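Putative transcriptional regulator, LysR family (PDB 3OXN) probably regulates transcription as a DNA-binding factor of the LysR family, this chain being its C-terminal effector-binding part, without the helix-turn-helix domain. Local coordinates at residues S61-L64 / T65-A69; Q106-L110 / D111-S115; P206-E209 / W210-S213. One frame throughout, in Å; residues are numbered along the deposited sequence.

Contact 1 of 3, residues S61-L64 / T65-A69; sequences SDQL and TYEGA
Tyr66, one helical turn after Asp62, receives Asp62 OD1 at its ring edge, near the ring plane and 3.8 Å from CE2. The carboxylate is turned 76° against the ring, while the methyl CG2 of Thr65 sits over the centre of one ring face, 3.7 Å above its plane. Chi1 of -54° sends that methyl opposite the Thr65 backbone N and swings OG1 back along the helix, where it donates to Ser61 O at 2.6 Å. Thr65 N also donates to Ser61 O, at 2.8 Å, so two protons grip one carbonyl from opposite faces of its plane. Such a hydroxyl-to-carbonyl bond four residues back is common for threonine in helices.

Tyr66 N continues the helical pattern with Asp62 O at 2.7 Å. Gly68, with positive phi, is the first residue to leave helical backbone angles, and Ala69 N comes back to Gln63 O at 3.2 Å, a bond reaching six positions back along the chain. Glu67 bends so that CG rests 3.3 Å from Gln63 CA. The Gln63 amide and Glu67 carboxylate, 67° apart in plane, have their polar partners elsewhere: Pro54 O and Gln56 N for the amide, a salt bridge to Arg59 for the carboxylate. On the buried side, Leu64 CD2 meets Ala69 CB at 3.6 Å.

The contact lies where helix 60-65 leads toward strand 71-74. Leu64 packs on Ile197 of strand 194-199 and Leu83 of strand 83-89, Thr65 touches His199, and Thr65 O accepts a hydrogen bond from Arg201 NH2.

Contact 2 of 3, residues Q106-L110 / D111-S115; sequences QEMSL and DDYLS
The N-terminal end of helix 110-114, in the α/β subdomain built on strand 117-120 and its neighbours, is where Ser109 meets Asp112 and Met108 meets Tyr113. Ser109 occupies the N-cap. Its carbonyl O receives Tyr113 N at 2.8 Å, and Leu110 O receives Leu114 N at 2.9 Å. Asp112, in the first turn, has chi1 of -51°, which lays its carboxylate beside its own backbone N and back toward Ser109. OD1 takes a weak bond from Ser109 N; this recalls one half of a capping box, but the placement of OD1 is doubtful.

The chain of Met108, modelled as selenomethionine, runs extended through CG, which puts SE 3.6 Å from Tyr113 CD2; the bend about CG-SE sets only the methyl CE. The selenium lies at the ring edge, 86° off the ring normal and 5.0 Å from the centroid: an edge-on Met-aromatic contact. Further round the helix, Leu110 CG and Leu114 CD2 approach to 4.0 Å. Ser115 OG bonds to Asp111 O from above the carbonyl plane.

Tyr113 points inward, its hydroxyl end held by a hydrogen bond to Thr165 OG1 and its ring by an edge-to-face contact with His118. Because the Asp112 carboxylate lies beside the start of a helix, the helix dipole would probably favour its negative charge, whereas the Met108-Tyr113 pair is held by apolar and selenium-aromatic attraction in buried surroundings.

Contact 3 of 3, residues P206-E209 / W210-S213; sequences PAQE and WLRS
Leu211 N donates to Ala207 O at 2.8 Å and Arg212 N to Gln208 O at 3.0 Å, the regular backbone bonds of an α-helix, at the beginning of helix 206-227. Trp210 N makes two weak bonds, to Pro206 O and to Ala207 O. This long helix is the last of the effector-binding part and packs on strand 20-25 of one of its two mixed sheets.

In Arg212 the bend at chi3 (-78°) helps fold the guanidinium back over the preceding turn, with Gln208 O over one of its faces, 3.2 Å above the plane and toward the rim, and Glu209 CA over the same face, also toward the rim. NH1 reaches 3.3 Å from Gln208 CB, but its hydrogen bond goes to Cys202 O, and the group also makes a cation-pi contact with Trp198. Glu209 and Arg212 carry opposite charges, but their charged atoms do not meet: the carboxylate plane is 84° from the guanidinium, and Glu209 OE2 stays 5.2 Å from Arg212 NH2. Any attraction between them is probably modest.

On the inner side, Gln208 and Leu211 run alongside each other and both press on Phe21, as does Ala207; Leu211 also touches Ile23. The Trp210 indole leaves the helix on another flank, where NE1 is hydrogen-bonded to Glu44 OE1 at the end of helix 28-44. At the near edge of that indole, in its plane, Ala207 O stands 3.6 Å from Trp210 CE3.

From the N terminus, the chain builds strands 20-25 and 49-54 before contact 1, where helix 60-65 leads toward strand 71-74 of the same sheet. After crossing to the second subdomain it forms contact 2, the start of helix 110-114 between strands 93-98 and 117-120. It then returns through strand 194-199 to contact 3, opening helix 206-227. Each contact is local: a helix exit in contact 1, a helix start in contact 2 and successive helical turns in contact 3; they follow in series, none nesting or crossing. Contacts 1 and 3 flank the first sheet, centres about 17 Å apart, whereas contact 2 lies across the molecule, about 42 and 45 Å from their centres.

Contact 1 of 3, residues S61-L64 / T65-A69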
loop_
_atom_site.group_PDB
_atom_site.type_symbol
_atom_site.label_atom_id
_atom_site.label_comp_id
_atom_site.label_asym_id
_atom_site.label_seq_id
_atom_site.Cartn_x
_atom_site.Cartn_y
_atom_site.Cartn_z
ATOM N N SER A 61 -10.624 -14.153 8.050
ATOM C CA SER A 61 -10.974 -14.762 9.321
ATOM C C SER A 61 -9.770 -15.407 9.991
ATOM O O SER A 61 -9.684 -15.444 11.218
ATOM C CB SER A 61 -12.076 -15.792 9.134
ATOM O OG SER A 61 -12.424 -16.370 10.374
ATOM N N ASP A 62 -8.840 -15.915 9.194
ATOM C CA ASP A 62 -7.636 -16.478 9.764
ATOM C C ASP A 62 -6.814 -15.368 10.389
ATOM O O ASP A 62 -6.134 -15.559 11.405
ATOM C CB ASP A 62 -6.814 -17.208 8.700
ATOM C CG ASP A 62 -7.286 -18.624 8.488
ATOM O OD1 ASP A 62 -8.273 -19.016 9.157
ATOM O OD2 ASP A 62 -6.682 -19.336 7.652
ATOM N N GLN A 63 -6.881 -14.203 9.764
ATOM C CA GLN A 63 -6.100 -13.069 10.211
ATOM C C GLN A 63 -6.604 -12.533 11.564
ATOM O O GLN A 63 -5.805 -12.284 12.469
ATOM C CB GLN A 63 -6.062 -11.990 9.124
ATOM C CG GLN A 63 -4.664 -11.431 8.900
ATOM C CD GLN A 63 -4.521 -10.678 7.597
ATOM O OE1 GLN A 63 -5.344 -10.826 6.685
ATOM N NE2 GLN A 63 -3.457 -9.871 7.494
ATOM N N LEU A 64 -7.920 -12.390 11.717
ATOM C CA LEU A 64 -8.479 -11.964 12.994
ATOM C C LEU A 64 -8.400 -13.079 14.035
ATOM O O LEU A 64 -8.191 -12.823 15.223
ATOM C CB LEU A 64 -9.929 -11.500 12.838
ATOM C CG LEU A 64 -10.222 -10.296 11.952
ATOM C CD1 LEU A 64 -11.713 -10.274 11.717
ATOM C CD2 LEU A 64 -9.730 -8.995 12.555
ATOM N N THR A 65 -8.574 -14.316 13.587
ATOM C CA THR A 65 -8.574 -15.463 14.496
ATOM C C THR A 65 -7.180 -15.939 14.942
ATOM O O THR A 65 -6.943 -16.154 16.128
ATOM C CB THR A 65 -9.322 -16.649 13.888
ATOM O OG1 THR A 65 -10.634 -16.226 13.512
ATOM C CG2 THR A 65 -9.433 -17.775 14.889
ATOM N N TYR A 66 -6.251 -16.096 14.016
ATOM C CA TYR A 66 -4.982 -16.710 14.391
ATOM C C TYR A 66 -3.785 -15.770 14.429
ATOM O O TYR A 66 -2.867 -15.983 15.203
ATOM C CB TYR A 66 -4.680 -17.911 13.490
ATOM C CG TYR A 66 -5.718 -18.992 13.588
ATOM C CD1 TYR A 66 -5.768 -19.828 14.689
ATOM C CD2 TYR A 66 -6.659 -19.169 12.587
ATOM C CE1 TYR A 66 -6.725 -20.829 14.788
ATOM C CE2 TYR A 66 -7.621 -20.160 12.680
ATOM C CZ TYR A 66 -7.644 -20.987 13.778
ATOM O OH TYR A 66 -8.585 -21.973 13.874
ATOM N N GLU A 67 -3.794 -14.733 13.606
ATOM C CA GLU A 67 -2.615 -13.892 13.446
ATOM C C GLU A 67 -2.591 -12.702 14.408
ATOM O O GLU A 67 -1.644 -11.923 14.386
ATOM C CB GLU A 67 -2.539 -13.359 12.011
ATOM C CG GLU A 67 -3.104 -14.300 10.946
ATOM C CD GLU A 67 -2.045 -14.864 10.006
ATOM O OE1 GLU A 67 -0.879 -14.408 10.044
ATOM O OE2 GLU A 67 -2.394 -15.764 9.217
ATOM N N GLY A 68 -3.629 -12.541 15.230
ATOM C CA GLY A 68 -3.655 -11.458 16.205
ATOM C C GLY A 68 -4.236 -10.116 15.747
ATOM O O GLY A 68 -3.977 -9.072 16.364
ATOM N N ALA A 69 -5.022 -10.131 14.669
ATOM C CA ALA A 69 -5.652 -8.917 14.168
ATOM C C ALA A 69 -6.829 -8.538 15.070
ATOM O O ALA A 69 -7.717 -9.346 15.304
ATOM C CB ALA A 69 -6.111 -9.113 12.736
#

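Contact 2 of 3, residues Q106-L110 / D111-S115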
loop_
_atom_site.group_PDB
_atom_site.type_symbol
_atom_site.label_atom_id
_atom_site.label_comp_id
_atom_site.label_asym_id
_atom_site.label_seq_id
_atom_site.Cartn_x
_atom_site.Cartn_y
_atom_site.Cartn_z
ATOM N N GLN A 106 -13.464 16.610 -21.736
ATOM C CA GLN A 106 -14.769 16.291 -22.280
ATOM C C GLN A 106 -15.409 15.277 -21.358
ATOM O O GLN A 106 -14.758 14.770 -20.451
ATOM C CB GLN A 106 -14.661 15.759 -23.708
ATOM C CG GLN A 106 -14.290 14.292 -23.833
ATOM C CD GLN A 106 -14.017 13.892 -25.283
ATOM O OE1 GLN A 106 -14.584 12.917 -25.784
ATOM N NE2 GLN A 106 -13.153 14.655 -25.965
ATOM N N GLU A 107 -16.691 15.000 -21.544
ATOM C CA GLU A 107 -17.287 13.956 -20.734
ATOM C C GLU A 107 -16.866 12.646 -21.341
ATOM O O GLU A 107 -16.783 12.516 -22.565
ATOM C CB GLU A 107 -18.814 14.045 -20.676
ATOM C CG GLU A 107 -19.384 13.052 -19.660
ATOM C CD GLU A 107 -20.859 12.745 -19.863
ATOM O OE1 GLU A 107 -21.492 12.248 -18.893
ATOM O OE2 GLU A 107 -21.378 12.998 -20.983
HETATM N N MSE A 108 -16.577 11.676 -20.493
HETATM C CA MSE A 108 -16.150 10.380 -20.992
HETATM C C MSE A 108 -17.338 9.438 -21.128
HETATM O O MSE A 108 -17.978 9.060 -20.140
HETATM C CB MSE A 108 -15.087 9.790 -20.077
HETATM C CG MSE A 108 -15.061 8.272 -20.028
HETATM SE SE MSE A 108 -13.800 7.655 -18.662
HETATM C CE MSE A 108 -12.262 8.688 -19.252
ATOM N N SER A 109 -17.635 9.081 -22.367
ATOM C CA SER A 109 -18.712 8.157 -22.652
ATOM C C SER A 109 -18.228 6.733 -22.490
ATOM O O SER A 109 -17.038 6.462 -22.578
ATOM C CB SER A 109 -19.219 8.371 -24.072
ATOM O OG SER A 109 -19.318 7.139 -24.764
ATOM N N LEU A 110 -19.158 5.827 -22.234
ATOM C CA LEU A 110 -18.844 4.413 -22.250
ATOM C C LEU A 110 -17.878 4.107 -23.388
ATOM O O LEU A 110 -16.759 3.672 -23.154
ATOM C CB LEU A 110 -20.113 3.579 -22.408
ATOM C CG LEU A 110 -19.870 2.071 -22.431
ATOM C CD1 LEU A 110 -19.567 1.533 -21.036
ATOM C CD2 LEU A 110 -21.078 1.364 -23.037
ATOM N N ASP A 111 -18.287 4.347 -24.624
ATOM C CA ASP A 111 -17.380 4.037 -25.707
ATOM C C ASP A 111 -15.986 4.557 -25.408
ATOM O O ASP A 111 -15.027 3.816 -25.530
ATOM C CB ASP A 111 -17.841 4.575 -27.060
ATOM C CG ASP A 111 -16.780 4.370 -28.146
ATOM O OD1 ASP A 111 -16.299 3.218 -28.304
ATOM O OD2 ASP A 111 -16.407 5.356 -28.826
ATOM N N ASP A 112 -15.857 5.818 -25.018
ATOM C CA ASP A 112 -14.528 6.364 -24.748
ATOM C C ASP A 112 -13.814 5.518 -23.707
ATOM O O ASP A 112 -12.636 5.173 -23.862
ATOM C CB ASP A 112 -14.611 7.809 -24.259
ATOM C CG ASP A 112 -15.465 8.685 -25.156
ATOM O OD1 ASP A 112 -16.706 8.495 -25.185
ATOM O OD2 ASP A 112 -14.882 9.571 -25.818
ATOM N N TYR A 113 -14.532 5.188 -22.640
ATOM C CA TYR A 113 -13.988 4.346 -21.585
ATOM C C TYR A 113 -13.399 3.063 -22.196
ATOM O O TYR A 113 -12.226 2.730 -21.979
ATOM C CB TYR A 113 -15.093 4.033 -20.570
ATOM C CG TYR A 113 -14.649 3.336 -19.306
ATOM C CD1 TYR A 113 -14.870 1.985 -19.126
ATOM C CD2 TYR A 113 -14.027 4.042 -18.284
ATOM C CE1 TYR A 113 -14.475 1.351 -17.974
ATOM C CE2 TYR A 113 -13.625 3.425 -17.131
ATOM C CZ TYR A 113 -13.848 2.073 -16.974
ATOM O OH TYR A 113 -13.434 1.429 -15.818
ATOM N N LEU A 114 -14.211 2.370 -22.989
ATOM C CA LEU A 114 -13.839 1.087 -23.587
ATOM C C LEU A 114 -12.748 1.135 -24.678
ATOM O O LEU A 114 -12.303 0.084 -25.141
ATOM C CB LEU A 114 -15.088 0.378 -24.129
ATOM C CG LEU A 114 -15.813 -0.570 -23.167
ATOM C CD1 LEU A 114 -15.681 -0.135 -21.728
ATOM C CD2 LEU A 114 -17.275 -0.694 -23.553
ATOM N N SER A 115 -12.308 2.329 -25.074
ATOM C CA SER A 115 -11.299 2.459 -26.125
ATOM C C SER A 115 -9.913 2.765 -25.593
ATOM O O SER A 115 -8.995 2.987 -26.370
ATOM C CB SER A 115 -11.650 3.593 -27.096
ATOM O OG SER A 115 -13.015 3.942 -27.034
#

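Contact 3 of 3, residues P206-E209 / W210-S213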
loop_
_atom_site.group_PDB
_atom_site.type_symbol
_atom_site.label_atom_id
_atom_site.label_comp_id
_atom_site.label_asym_id
_atom_site.label_seq_id
_atom_site.Cartn_x
_atom_site.Cartn_y
_atom_site.Cartn_z
ATOM N N PRO A 206 -13.545 -3.692 26.453
ATOM C CA PRO A 206 -13.675 -2.242 26.677
ATOM C C PRO A 206 -12.839 -1.415 25.695
ATOM O O PRO A 206 -13.303 -0.361 25.243
ATOM C CB PRO A 206 -13.121 -2.059 28.090
ATOM C CG PRO A 206 -13.331 -3.386 28.759
ATOM C CD PRO A 206 -13.299 -4.440 27.701
ATOM N N ALA A 207 -11.629 -1.885 25.381
ATOM C CA ALA A 207 -10.726 -1.179 24.468
ATOM C C ALA A 207 -11.119 -1.353 22.997
ATOM O O ALA A 207 -11.058 -0.408 22.211
ATOM C CB ALA A 207 -9.287 -1.640 24.686
ATOM N N GLN A 208 -11.522 -2.568 22.635
ATOM C CA GLN A 208 -11.971 -2.846 21.278
ATOM C C GLN A 208 -13.335 -2.204 21.006
ATOM O O GLN A 208 -13.565 -1.671 19.921
ATOM C CB GLN A 208 -12.008 -4.356 20.998
ATOM C CG GLN A 208 -10.672 -5.095 21.183
ATOM C CD GLN A 208 -9.540 -4.584 20.277
ATOM O OE1 GLN A 208 -9.790 -3.973 19.236
ATOM N NE2 GLN A 208 -8.291 -4.843 20.676
ATOM N N GLU A 209 -14.243 -2.243 21.978
ATOM C CA GLU A 209 -15.531 -1.585 21.796
ATOM C C GLU A 209 -15.264 -0.107 21.615
ATOM O O GLU A 209 -16.026 0.593 20.960
ATOM C CB GLU A 209 -16.461 -1.800 22.987
ATOM C CG GLU A 209 -17.059 -3.191 23.125
ATOM C CD GLU A 209 -17.704 -3.409 24.500
ATOM O OE1 GLU A 209 -17.559 -2.522 25.375
ATOM O OE2 GLU A 209 -18.355 -4.464 24.708
ATOM N N TRP A 210 -14.172 0.374 22.193
ATOM C CA TRP A 210 -13.839 1.787 22.080
ATOM C C TRP A 210 -13.240 2.101 20.713
ATOM O O TRP A 210 -13.672 3.032 20.040
ATOM C CB TRP A 210 -12.890 2.234 23.205
ATOM C CG TRP A 210 -12.289 3.582 22.941
ATOM C CD1 TRP A 210 -12.840 4.783 23.226
ATOM C CD2 TRP A 210 -11.038 3.860 22.298
ATOM N NE1 TRP A 210 -12.016 5.800 22.813
ATOM C CE2 TRP A 210 -10.895 5.259 22.240
ATOM C CE3 TRP A 210 -10.014 3.058 21.766
ATOM C CZ2 TRP A 210 -9.783 5.884 21.681
ATOM C CZ3 TRP A 210 -8.901 3.678 21.211
ATOM C CH2 TRP A 210 -8.794 5.076 21.174
ATOM N N LEU A 211 -12.240 1.320 20.311
ATOM C CA LEU A 211 -11.600 1.489 19.004
ATOM C C LEU A 211 -12.640 1.525 17.895
ATOM O O LEU A 211 -12.640 2.431 17.064
ATOM C CB LEU A 211 -10.600 0.351 18.719
ATOM C CG LEU A 211 -9.449 0.567 17.718
ATOM C CD1 LEU A 211 -8.927 -0.758 17.205
ATOM C CD2 LEU A 211 -9.852 1.431 16.549
ATOM N N ARG A 212 -13.515 0.529 17.887
ATOM C CA ARG A 212 -14.511 0.422 16.841
ATOM C C ARG A 212 -15.349 1.695 16.709
ATOM O O ARG A 212 -15.564 2.205 15.598
ATOM C CB ARG A 212 -15.382 -0.799 17.074
ATOM C CG ARG A 212 -14.595 -2.062 17.025
ATOM C CD ARG A 212 -15.464 -3.230 16.649
ATOM N NE ARG A 212 -16.259 -3.691 17.773
ATOM C CZ ARG A 212 -15.754 -4.344 18.811
ATOM N NH1 ARG A 212 -14.456 -4.601 18.861
ATOM N NH2 ARG A 212 -16.542 -4.736 19.798
ATOM N N SER A 213 -15.785 2.220 17.852
ATOM C CA SER A 213 -16.619 3.418 17.887
ATOM C C SER A 213 -15.919 4.683 17.377
ATOM O O SER A 213 -16.544 5.519 16.704
ATOM C CB SER A 213 -17.172 3.650 19.297
ATOM O OG SER A 213 -16.192 3.327 20.261
#